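Local coordinates for protein hypothetical glycoside hydrolase (Parabacteroides distasonis, PDB 3TAW) that is of unknown function but resembles glycoside hydrolases and probably folds as a five-bladed beta-propeller, at residues K206-A211 against K231-R236; D241-E246 against K265-E270; S180-L185 against K198-W203; C247-I252 against V322-L327. One frame throughout, in Å; residues are numbered along the deposited sequence.

How neighbouring strands and loops build one compact beta fold is well illustrated here, since all four contacts reach the nine-stranded sheet, contacts 1 and 2 pairing its strands partly with loops. Along the chain contact 3 comes first, then contact 1; contacts 2 and 4 both use strand 244-254, and their segments alternate. The centres of contacts 3 and 4 lie about 12 Å apart and those of contacts 1 and 2 about 13 Å, whereas contacts 2 and 3 are separated by about 25 Å. Contact 4 lies nearest the middle of the chain and ties strand 244-254 to the separate three-stranded sheet of strand 322-330. The set thus runs from partly exposed loops to a buried junction between sheets.

Contact 1 of 4, residues K206-A211 against K231-R236; sequences KNVYAA and KLFSPR
V208 pairs with F233 through its backbone and also packs on its ring. Two backbone bonds set the register: V208 N donates to F233 O (3.0 Å), and L232 N to V208 O (2.8 Å). Because L232 and F233 both face V208, the loop 231-236 forms a classic beta bulge beside strand 209-213.

Apolar contact follows from this pairing. V208 CG2 lies over one face of the F233 ring as a CH-pi contact, 3.7 Å from the centroid and 23° off the normal. With chi1 of F233 at 69°, the ring swings back under the valine; the ring also meets that of Y262 edge-to-face. Further along, A210 CB touches L232 CD2 at 3.9 Å.

Polar side chains gather round N207. Its OD1 accepts from S234 OG at 2.8 Å, the hydroxyl tilted 25° from the carbonyl plane, while its ND2 donates to Y209 OH at 3.0 Å. With both ends of the amide engaged, its rotation is fixed. K231 runs obliquely across this amide, CD 3.6 Å from N207 OD1, and its CG also approaches the Y209 ring.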
# COMPACT_ATOMS: atom_id res chain seq x y z
N LYS A 206 -4.56 -9.75 -7.69
CA LYS A 206 -5.25 -11.01 -7.94
C LYS A 206 -4.49 -12.24 -7.39
O LYS A 206 -5.09 -13.27 -7.18
CB LYS A 206 -5.46 -11.20 -9.44
CG LYS A 206 -6.35 -10.15 -10.08
CD LYS A 206 -6.45 -10.35 -11.60
CE LYS A 206 -7.71 -9.74 -12.21
NZ LYS A 206 -8.20 -8.49 -11.55
N ASN A 207 -3.17 -12.11 -7.28
CA ASN A 207 -2.29 -13.07 -6.62
C ASN A 207 -1.15 -12.26 -6.02
O ASN A 207 -0.98 -11.09 -6.35
CB ASN A 207 -1.69 -14.06 -7.64
CG ASN A 207 -2.73 -14.82 -8.41
OD1 ASN A 207 -3.21 -15.85 -7.94
ND2 ASN A 207 -3.09 -14.33 -9.61
N VAL A 208 -0.35 -12.89 -5.16
CA VAL A 208 0.89 -12.31 -4.69
C VAL A 208 2.03 -12.79 -5.62
O VAL A 208 2.38 -13.98 -5.69
CB VAL A 208 1.16 -12.67 -3.23
CG1 VAL A 208 2.54 -12.17 -2.79
CG2 VAL A 208 0.05 -12.08 -2.34
N TYR A 209 2.57 -11.83 -6.36
CA TYR A 209 3.69 -12.03 -7.27
C TYR A 209 4.95 -11.44 -6.61
O TYR A 209 4.90 -10.95 -5.48
CB TYR A 209 3.42 -11.25 -8.58
CG TYR A 209 2.11 -11.56 -9.27
CD1 TYR A 209 1.92 -12.74 -9.95
CD2 TYR A 209 1.05 -10.65 -9.25
CE1 TYR A 209 0.72 -13.01 -10.61
CE2 TYR A 209 -0.15 -10.92 -9.91
CZ TYR A 209 -0.31 -12.09 -10.58
OH TYR A 209 -1.50 -12.37 -11.25
N ALA A 210 6.08 -11.47 -7.32
CA ALA A 210 7.27 -10.81 -6.80
C ALA A 210 8.12 -10.22 -7.91
O ALA A 210 7.86 -10.48 -9.09
CB ALA A 210 8.10 -11.78 -5.94
N ALA A 211 9.12 -9.43 -7.53
CA ALA A 211 10.06 -8.86 -8.48
C ALA A 211 11.34 -8.50 -7.79
O ALA A 211 11.36 -8.24 -6.59
CB ALA A 211 9.46 -7.62 -9.16
N LYS A 231 3.23 -17.13 -9.34
CA LYS A 231 2.30 -16.88 -8.24
C LYS A 231 2.86 -17.45 -6.94
O LYS A 231 2.88 -18.66 -6.76
CB LYS A 231 0.94 -17.50 -8.55
CG LYS A 231 0.22 -16.84 -9.72
CD LYS A 231 -1.00 -17.67 -10.12
CE LYS A 231 -1.51 -17.31 -11.50
NZ LYS A 231 -2.61 -18.25 -11.92
N LEU A 232 3.32 -16.59 -6.04
CA LEU A 232 3.84 -17.06 -4.74
C LEU A 232 2.73 -17.62 -3.85
O LEU A 232 2.92 -18.64 -3.15
CB LEU A 232 4.56 -15.90 -4.01
CG LEU A 232 6.00 -15.66 -4.45
CD1 LEU A 232 6.15 -15.33 -5.92
CD2 LEU A 232 6.63 -14.53 -3.58
N PHE A 233 1.58 -16.96 -3.87
CA PHE A 233 0.36 -17.55 -3.37
C PHE A 233 -0.84 -16.84 -3.99
O PHE A 233 -0.68 -15.88 -4.76
CB PHE A 233 0.28 -17.66 -1.83
CG PHE A 233 0.16 -16.36 -1.06
CD1 PHE A 233 -1.08 -15.77 -0.81
CD2 PHE A 233 1.28 -15.77 -0.49
CE1 PHE A 233 -1.19 -14.62 -0.04
CE2 PHE A 233 1.17 -14.60 0.27
CZ PHE A 233 -0.05 -14.02 0.49
N SER A 234 -2.01 -17.40 -3.74
CA SER A 234 -3.21 -17.02 -4.47
C SER A 234 -4.42 -17.05 -3.55
O SER A 234 -4.38 -17.64 -2.45
CB SER A 234 -3.45 -18.01 -5.61
OG SER A 234 -2.37 -18.08 -6.52
N PRO A 235 -5.52 -16.44 -4.00
CA PRO A 235 -6.77 -16.58 -3.27
C PRO A 235 -7.16 -18.04 -3.10
O PRO A 235 -6.84 -18.86 -3.93
CB PRO A 235 -7.77 -15.84 -4.16
CG PRO A 235 -6.91 -14.84 -4.92
CD PRO A 235 -5.67 -15.59 -5.20
N ARG A 236 -7.82 -18.33 -2.00
CA ARG A 236 -8.07 -19.71 -1.60
C ARG A 236 -9.48 -19.93 -1.08
O ARG A 236 -10.02 -19.15 -0.29
CB ARG A 236 -7.05 -20.14 -0.55
CG ARG A 236 -6.98 -19.24 0.61
CD ARG A 236 -6.00 -19.64 1.66
NE ARG A 236 -6.02 -18.60 2.69
CZ ARG A 236 -5.43 -18.66 3.89
NH1 ARG A 236 -4.72 -19.73 4.27
NH2 ARG A 236 -5.56 -17.61 4.69

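Contact 2 of 4, residues D241-E246 against K265-E270; sequences DSQLTE and KNEPGE
The backbone of L244 forms an antiparallel hydrogen-bonded pair with that of K265: K265 N donates to L244 O (3.2 Å), and K265 O accepts from both Q243 N (2.8 Å) and S242 N, the latter bond longer and more bent. Since Q243 and L244 both face K265, this is a classic beta bulge, located where strand 244-254 begins and strand 257-265 ends.

The bulge brings the Q243 and L244 side chains to K265 together. Lysine and glutamine run alongside each other, pointing the same way, and K265 NZ donates to Q243 OE1 at 2.9 Å from above the carbonyl plane. The other end of the amide is used too: Q243 NE2 reaches E267 OE1 (2.9 Å), which lies close to the amide plane, although the nitrogen stands 47° out of the carboxylate plane. Held at both ends, the amide links a basic group to an acidic one. L244 CD1 lies 3.7 Å from K265 CD, against the aliphatic stem of the lysine. S242 OG, placed by a chi1 of 40°, takes the backbone N-H of E267 at 2.8 Å. D241 turns away instead, its carboxylate bound by R236, R299 and Y262.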
# COMPACT_ATOMS: atom_id res chain seq x y z
N ASP A 241 -9.49 -14.53 2.39
CA ASP A 241 -8.78 -14.13 1.18
C ASP A 241 -9.03 -15.11 0.04
O ASP A 241 -8.13 -15.80 -0.42
CB ASP A 241 -7.28 -13.95 1.45
CG ASP A 241 -6.60 -15.20 2.03
OD1 ASP A 241 -7.27 -16.12 2.59
OD2 ASP A 241 -5.34 -15.24 1.95
N SER A 242 -10.28 -15.11 -0.44
CA SER A 242 -10.81 -16.09 -1.37
C SER A 242 -11.08 -15.53 -2.76
O SER A 242 -11.30 -16.30 -3.70
CB SER A 242 -12.08 -16.72 -0.78
OG SER A 242 -12.91 -15.75 -0.12
N GLN A 243 -11.08 -14.20 -2.90
CA GLN A 243 -11.16 -13.58 -4.22
C GLN A 243 -9.92 -12.81 -4.63
O GLN A 243 -9.54 -12.82 -5.80
CB GLN A 243 -12.39 -12.66 -4.34
CG GLN A 243 -12.63 -12.21 -5.79
CD GLN A 243 -13.87 -11.34 -5.94
OE1 GLN A 243 -13.78 -10.18 -6.36
NE2 GLN A 243 -15.01 -11.89 -5.62
N LEU A 244 -9.31 -12.11 -3.67
CA LEU A 244 -8.08 -11.34 -3.92
C LEU A 244 -7.10 -11.53 -2.78
O LEU A 244 -7.51 -11.75 -1.64
CB LEU A 244 -8.35 -9.84 -4.10
CG LEU A 244 -9.33 -9.40 -5.20
CD1 LEU A 244 -9.65 -7.90 -5.02
CD2 LEU A 244 -8.81 -9.72 -6.60
N THR A 245 -5.82 -11.43 -3.12
CA THR A 245 -4.70 -11.38 -2.15
C THR A 245 -3.80 -10.20 -2.54
O THR A 245 -2.89 -10.34 -3.37
CB THR A 245 -3.87 -12.67 -2.13
OG1 THR A 245 -3.44 -12.97 -3.46
CG2 THR A 245 -4.69 -13.84 -1.58
N GLU A 246 -4.08 -9.03 -1.97
CA GLU A 246 -3.49 -7.78 -2.45
C GLU A 246 -2.48 -7.25 -1.44
O GLU A 246 -2.81 -6.96 -0.27
CB GLU A 246 -4.58 -6.74 -2.73
CG GLU A 246 -4.05 -5.45 -3.30
CD GLU A 246 -5.11 -4.60 -3.96
OE1 GLU A 246 -6.31 -4.82 -3.67
OE2 GLU A 246 -4.74 -3.74 -4.79
N LYS A 265 -9.80 -10.18 -0.12
CA LYS A 265 -11.20 -9.93 -0.43
C LYS A 265 -11.97 -11.25 -0.32
O LYS A 265 -11.57 -12.25 -0.91
CB LYS A 265 -11.37 -9.35 -1.82
CG LYS A 265 -12.85 -9.06 -2.16
CD LYS A 265 -13.02 -8.37 -3.52
CE LYS A 265 -14.48 -8.28 -3.92
NZ LYS A 265 -14.64 -7.59 -5.27
N ASN A 266 -13.08 -11.23 0.41
CA ASN A 266 -13.90 -12.42 0.67
C ASN A 266 -14.88 -12.73 -0.45
O ASN A 266 -15.72 -11.93 -0.82
CB ASN A 266 -14.62 -12.25 2.01
CG ASN A 266 -15.12 -13.56 2.62
OD1 ASN A 266 -14.56 -14.63 2.38
ND2 ASN A 266 -16.16 -13.46 3.44
N GLU A 267 -14.76 -13.92 -1.02
CA GLU A 267 -15.73 -14.39 -2.00
C GLU A 267 -17.09 -14.52 -1.30
O GLU A 267 -17.17 -15.03 -0.18
CB GLU A 267 -15.27 -15.74 -2.57
CG GLU A 267 -16.09 -16.25 -3.75
CD GLU A 267 -16.03 -15.36 -4.98
OE1 GLU A 267 -14.99 -14.77 -5.27
OE2 GLU A 267 -17.03 -15.28 -5.71
N PRO A 268 -18.17 -14.04 -1.95
CA PRO A 268 -19.48 -14.30 -1.34
C PRO A 268 -19.79 -15.81 -1.27
O PRO A 268 -19.37 -16.56 -2.15
CB PRO A 268 -20.46 -13.63 -2.30
CG PRO A 268 -19.66 -12.62 -3.06
CD PRO A 268 -18.28 -13.23 -3.18
N GLY A 269 -20.52 -16.21 -0.23
CA GLY A 269 -21.10 -17.55 -0.19
C GLY A 269 -20.11 -18.58 0.29
O GLY A 269 -19.11 -18.26 0.92
N GLU A 270 -20.39 -19.84 -0.04
CA GLU A 270 -19.72 -20.94 0.64
C GLU A 270 -18.26 -21.12 0.26
O GLU A 270 -17.51 -21.77 0.99
CB GLU A 270 -20.50 -22.26 0.46
CG GLU A 270 -21.83 -22.26 1.20
CD GLU A 270 -21.69 -21.91 2.68
OE1 GLU A 270 -20.68 -22.30 3.30
OE2 GLU A 270 -22.60 -21.23 3.23

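Contact 3 of 4, residues S180-L185 against K198-W203; sequences SLVTTL and KYFMYW
Strands 179-186 and 199-203 run side by side as antiparallel neighbours in the nine-stranded sheet, their short segments strongly twisted, with 135° between directions. S180 and Y202 form the hydrogen-bonded pair: S180 N donates to Y202 O (2.7 Å), nearly straight at 172°, and Y202 N returns a bond to S180 O (3.0 Å). The next residues, L181 and M201, form a non-hydrogen-bonded pair, with L181 CD1 touching SE of the selenomethionine M201 at 3.9 Å, and V182 N then bonds to F200 O at 2.9 Å. Beyond this the strands diverge, and a water takes over, accepting from F200 N (2.9 Å) and lying close to V182 O.

On the face carrying S180 and Y202, V182 CG2 touches two rings at once, Y202 CE1 at 3.7 Å and F200 CD1 at 3.9 Å, approaching each obliquely. This methyl lies beside the backbone N of V182, which turns it toward strand 199-203. Y202 OH is hydrogen-bonded to P293 O and S180 OG to P249 O, with G248 O also in reach, at the break in strand 244-254. Backbone carbonyls thus meet the S180 and Y202 hydroxyls and the paired amides, with water serving F200 N.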
# COMPACT_ATOMS: atom_id res chain seq x y z
N SER A 180 4.93 -4.14 -2.18
CA SER A 180 5.50 -4.18 -0.82
C SER A 180 6.98 -4.51 -0.91
O SER A 180 7.35 -5.69 -1.04
CB SER A 180 4.78 -5.27 -0.01
OG SER A 180 3.39 -4.99 0.03
N LEU A 181 7.82 -3.48 -0.85
CA LEU A 181 9.26 -3.66 -0.82
C LEU A 181 9.68 -4.33 0.49
O LEU A 181 9.11 -4.09 1.55
CB LEU A 181 9.98 -2.32 -0.92
CG LEU A 181 10.31 -1.83 -2.32
CD1 LEU A 181 9.05 -1.59 -3.10
CD2 LEU A 181 11.15 -0.54 -2.16
N VAL A 182 10.72 -5.13 0.41
CA VAL A 182 11.28 -5.73 1.62
C VAL A 182 12.14 -4.70 2.37
O VAL A 182 13.02 -4.06 1.79
CB VAL A 182 12.05 -7.02 1.31
CG1 VAL A 182 12.78 -7.51 2.56
CG2 VAL A 182 11.07 -8.11 0.82
N THR A 183 11.85 -4.58 3.66
CA THR A 183 12.53 -3.70 4.60
C THR A 183 12.96 -4.54 5.80
O THR A 183 12.51 -5.68 5.97
CB THR A 183 11.60 -2.57 5.13
OG1 THR A 183 10.57 -3.14 5.96
CG2 THR A 183 10.99 -1.76 3.97
N THR A 184 13.79 -3.95 6.65
CA THR A 184 14.10 -4.53 7.94
C THR A 184 14.35 -3.41 8.94
O THR A 184 14.44 -2.27 8.53
CB THR A 184 15.32 -5.47 7.86
OG1 THR A 184 15.33 -6.35 8.99
CG2 THR A 184 16.62 -4.69 7.77
N LEU A 185 14.42 -3.75 10.23
CA LEU A 185 14.76 -2.76 11.24
C LEU A 185 16.19 -2.96 11.67
O LEU A 185 16.61 -4.07 12.03
CB LEU A 185 13.80 -2.81 12.43
CG LEU A 185 12.58 -1.91 12.18
CD1 LEU A 185 11.65 -2.52 11.15
CD2 LEU A 185 11.83 -1.55 13.48
N LYS A 198 19.87 -8.54 -3.93
CA LYS A 198 18.96 -7.80 -4.79
C LYS A 198 17.87 -7.14 -3.95
O LYS A 198 17.47 -7.67 -2.93
CB LYS A 198 18.28 -8.71 -5.82
CG LYS A 198 19.26 -9.31 -6.84
CD LYS A 198 18.64 -9.37 -8.24
CE LYS A 198 19.69 -9.68 -9.32
NZ LYS A 198 19.48 -8.82 -10.56
N TYR A 199 17.38 -6.01 -4.43
CA TYR A 199 16.17 -5.44 -3.84
C TYR A 199 15.03 -6.36 -4.21
O TYR A 199 15.05 -6.99 -5.27
CB TYR A 199 15.93 -4.04 -4.34
CG TYR A 199 17.05 -3.11 -3.94
CD1 TYR A 199 17.20 -2.74 -2.61
CD2 TYR A 199 17.96 -2.63 -4.86
CE1 TYR A 199 18.21 -1.90 -2.22
CE2 TYR A 199 19.00 -1.79 -4.46
CZ TYR A 199 19.11 -1.43 -3.14
OH TYR A 199 20.12 -0.57 -2.70
N PHE A 200 14.03 -6.45 -3.35
CA PHE A 200 12.96 -7.42 -3.54
C PHE A 200 11.62 -6.81 -3.17
O PHE A 200 11.53 -6.07 -2.21
CB PHE A 200 13.20 -8.66 -2.65
CG PHE A 200 12.40 -9.88 -3.05
CD1 PHE A 200 11.13 -10.07 -2.57
CD2 PHE A 200 12.94 -10.85 -3.89
CE1 PHE A 200 10.38 -11.19 -2.94
CE2 PHE A 200 12.19 -11.96 -4.27
CZ PHE A 200 10.92 -12.13 -3.79
N MSE A 201 10.58 -7.12 -3.94
CA MSE A 201 9.24 -6.77 -3.51
C MSE A 201 8.25 -7.86 -3.83
O MSE A 201 8.45 -8.68 -4.75
CB MSE A 201 8.80 -5.43 -4.12
CG MSE A 201 8.69 -5.43 -5.61
SE MSE A 201 8.23 -3.68 -6.32
CE MSE A 201 7.77 -4.30 -8.08
N TYR A 202 7.20 -7.90 -3.01
CA TYR A 202 5.99 -8.66 -3.29
C TYR A 202 5.03 -7.66 -3.92
O TYR A 202 4.99 -6.48 -3.51
CB TYR A 202 5.40 -9.27 -1.99
CG TYR A 202 6.38 -10.17 -1.31
CD1 TYR A 202 7.29 -9.66 -0.39
CD2 TYR A 202 6.43 -11.52 -1.60
CE1 TYR A 202 8.23 -10.48 0.23
CE2 TYR A 202 7.38 -12.36 -1.00
CZ TYR A 202 8.28 -11.83 -0.09
OH TYR A 202 9.23 -12.62 0.53
N TRP A 203 4.29 -8.08 -4.93
CA TRP A 203 3.33 -7.16 -5.53
C TRP A 203 2.13 -7.91 -6.07
O TRP A 203 2.18 -9.13 -6.30
CB TRP A 203 4.00 -6.29 -6.61
CG TRP A 203 4.38 -7.08 -7.83
CD1 TRP A 203 5.50 -7.83 -8.00
CD2 TRP A 203 3.58 -7.27 -8.99
NE1 TRP A 203 5.47 -8.45 -9.22
CE2 TRP A 203 4.29 -8.12 -9.85
CE3 TRP A 203 2.33 -6.79 -9.39
CZ2 TRP A 203 3.80 -8.51 -11.10
CZ3 TRP A 203 1.84 -7.16 -10.61
CH2 TRP A 203 2.56 -8.04 -11.46
O HOH W 1 14.28 -4.86 -0.96

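Contact 4 of 4, residues C247-I252 against V322-L327; sequences CGPPAI and VFVEGL. With EDO (1,2-ethanediol), chain I.
P249 CB lies 3.9 Å from L327 CB, and the two side chains pass at a slant. The contact joins strand 244-254, at its interruption around G248 to P250, to strand 322-330 of the three-stranded sheet, deep inside what is probably a beta-propeller. No hydrogen bond spans the two segments; they adhere through carbon surfaces and weak C-H contacts. P249 CA makes a CA-H...O contact with E325 O at 3.5 Å, while its CD packs against V324 CG2 at 4.0 Å. G248, lacking a side chain, brings its CA to 3.2 Å from V324 O. Further along, I252 CD1 touches L327 CD2 at 3.7 Å, the side chains crossing at about a right angle. L327 extends its CG opposite its own nitrogen (chi1 179°), and this carries the branch out to the isoleucine.

In the next shell, W334 lies against both I252 and L327, and L336 and L305 lie against V324. E325 and G326 form a classic bulge toward strand 333-340. R122 is hydrogen-bonded to the C247 and G248 carbonyls. A 1,2-ethanediol, probably from the crystallisation liquor and also hydrogen-bonded to T56 OG1, donates from its O2 to L327 O at 2.7 Å.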
# COMPACT_ATOMS: atom_id res chain seq x y z
N CYS A 247 -1.24 -7.10 -1.89
CA CYS A 247 -0.16 -6.70 -1.01
C CYS A 247 -0.47 -5.38 -0.29
O CYS A 247 -1.14 -4.51 -0.83
CB CYS A 247 1.14 -6.58 -1.80
SG CYS A 247 1.72 -8.16 -2.41
N GLY A 248 0.00 -5.28 0.95
CA GLY A 248 -0.29 -4.15 1.82
C GLY A 248 0.93 -3.24 1.95
O GLY A 248 1.52 -2.83 0.94
N PRO A 249 1.33 -2.91 3.19
CA PRO A 249 2.50 -2.08 3.36
C PRO A 249 3.79 -2.80 2.99
O PRO A 249 3.77 -4.00 2.67
CB PRO A 249 2.47 -1.75 4.86
CG PRO A 249 1.80 -2.90 5.48
CD PRO A 249 0.77 -3.36 4.48
N PRO A 250 4.93 -2.10 3.04
CA PRO A 250 6.20 -2.81 2.86
C PRO A 250 6.37 -4.01 3.79
O PRO A 250 5.90 -4.01 4.96
CB PRO A 250 7.25 -1.73 3.16
CG PRO A 250 6.55 -0.44 2.78
CD PRO A 250 5.15 -0.66 3.26
N ALA A 251 7.00 -5.05 3.25
CA ALA A 251 7.28 -6.28 3.96
C ALA A 251 8.43 -6.05 4.94
O ALA A 251 9.26 -5.15 4.74
CB ALA A 251 7.64 -7.41 2.98
N ILE A 252 8.48 -6.89 5.97
CA ILE A 252 9.44 -6.78 7.06
C ILE A 252 10.24 -8.07 7.25
O ILE A 252 9.69 -9.10 7.63
CB ILE A 252 8.77 -6.42 8.39
CG1 ILE A 252 7.95 -5.13 8.24
CG2 ILE A 252 9.83 -6.22 9.47
CD1 ILE A 252 7.24 -4.67 9.50
N VAL A 322 -10.70 -2.73 5.44
CA VAL A 322 -9.65 -2.20 6.30
C VAL A 322 -8.38 -2.49 5.52
O VAL A 322 -7.73 -3.53 5.69
CB VAL A 322 -9.68 -2.78 7.74
CG1 VAL A 322 -10.87 -2.23 8.49
CG2 VAL A 322 -9.66 -4.32 7.79
N PHE A 323 -8.04 -1.54 4.63
CA PHE A 323 -7.06 -1.76 3.58
C PHE A 323 -5.69 -1.30 4.06
O PHE A 323 -5.36 -0.10 4.04
CB PHE A 323 -7.48 -1.04 2.29
CG PHE A 323 -6.76 -1.53 1.07
CD1 PHE A 323 -7.16 -2.69 0.41
CD2 PHE A 323 -5.63 -0.85 0.63
CE1 PHE A 323 -6.47 -3.14 -0.71
CE2 PHE A 323 -4.93 -1.30 -0.49
CZ PHE A 323 -5.34 -2.43 -1.15
N VAL A 324 -4.90 -2.25 4.54
CA VAL A 324 -3.64 -1.96 5.20
C VAL A 324 -2.60 -1.57 4.18
O VAL A 324 -2.44 -2.22 3.17
CB VAL A 324 -3.18 -3.12 6.11
CG1 VAL A 324 -4.19 -3.28 7.27
CG2 VAL A 324 -2.97 -4.41 5.32
N GLU A 325 -1.89 -0.46 4.45
CA GLU A 325 -1.01 0.09 3.41
C GLU A 325 0.18 0.92 3.89
O GLU A 325 1.13 1.10 3.12
CB GLU A 325 -1.88 0.91 2.44
CG GLU A 325 -1.17 1.39 1.17
CD GLU A 325 -2.14 1.92 0.10
OE1 GLU A 325 -3.33 1.53 0.13
OE2 GLU A 325 -1.73 2.74 -0.77
N GLY A 326 0.11 1.46 5.11
CA GLY A 326 1.19 2.22 5.73
C GLY A 326 1.53 1.62 7.10
O GLY A 326 0.64 1.23 7.85
N LEU A 327 2.81 1.52 7.42
CA LEU A 327 3.25 0.89 8.66
C LEU A 327 4.58 1.49 9.10
O LEU A 327 5.53 1.49 8.31
CB LEU A 327 3.37 -0.62 8.47
CG LEU A 327 3.84 -1.42 9.69
CD1 LEU A 327 2.89 -1.23 10.91
CD2 LEU A 327 3.99 -2.92 9.32
C1 EDO I . 7.98 2.95 6.00
O1 EDO I . 9.26 3.60 6.01
C2 EDO I . 8.12 1.42 6.00
O2 EDO I . 6.85 0.72 6.10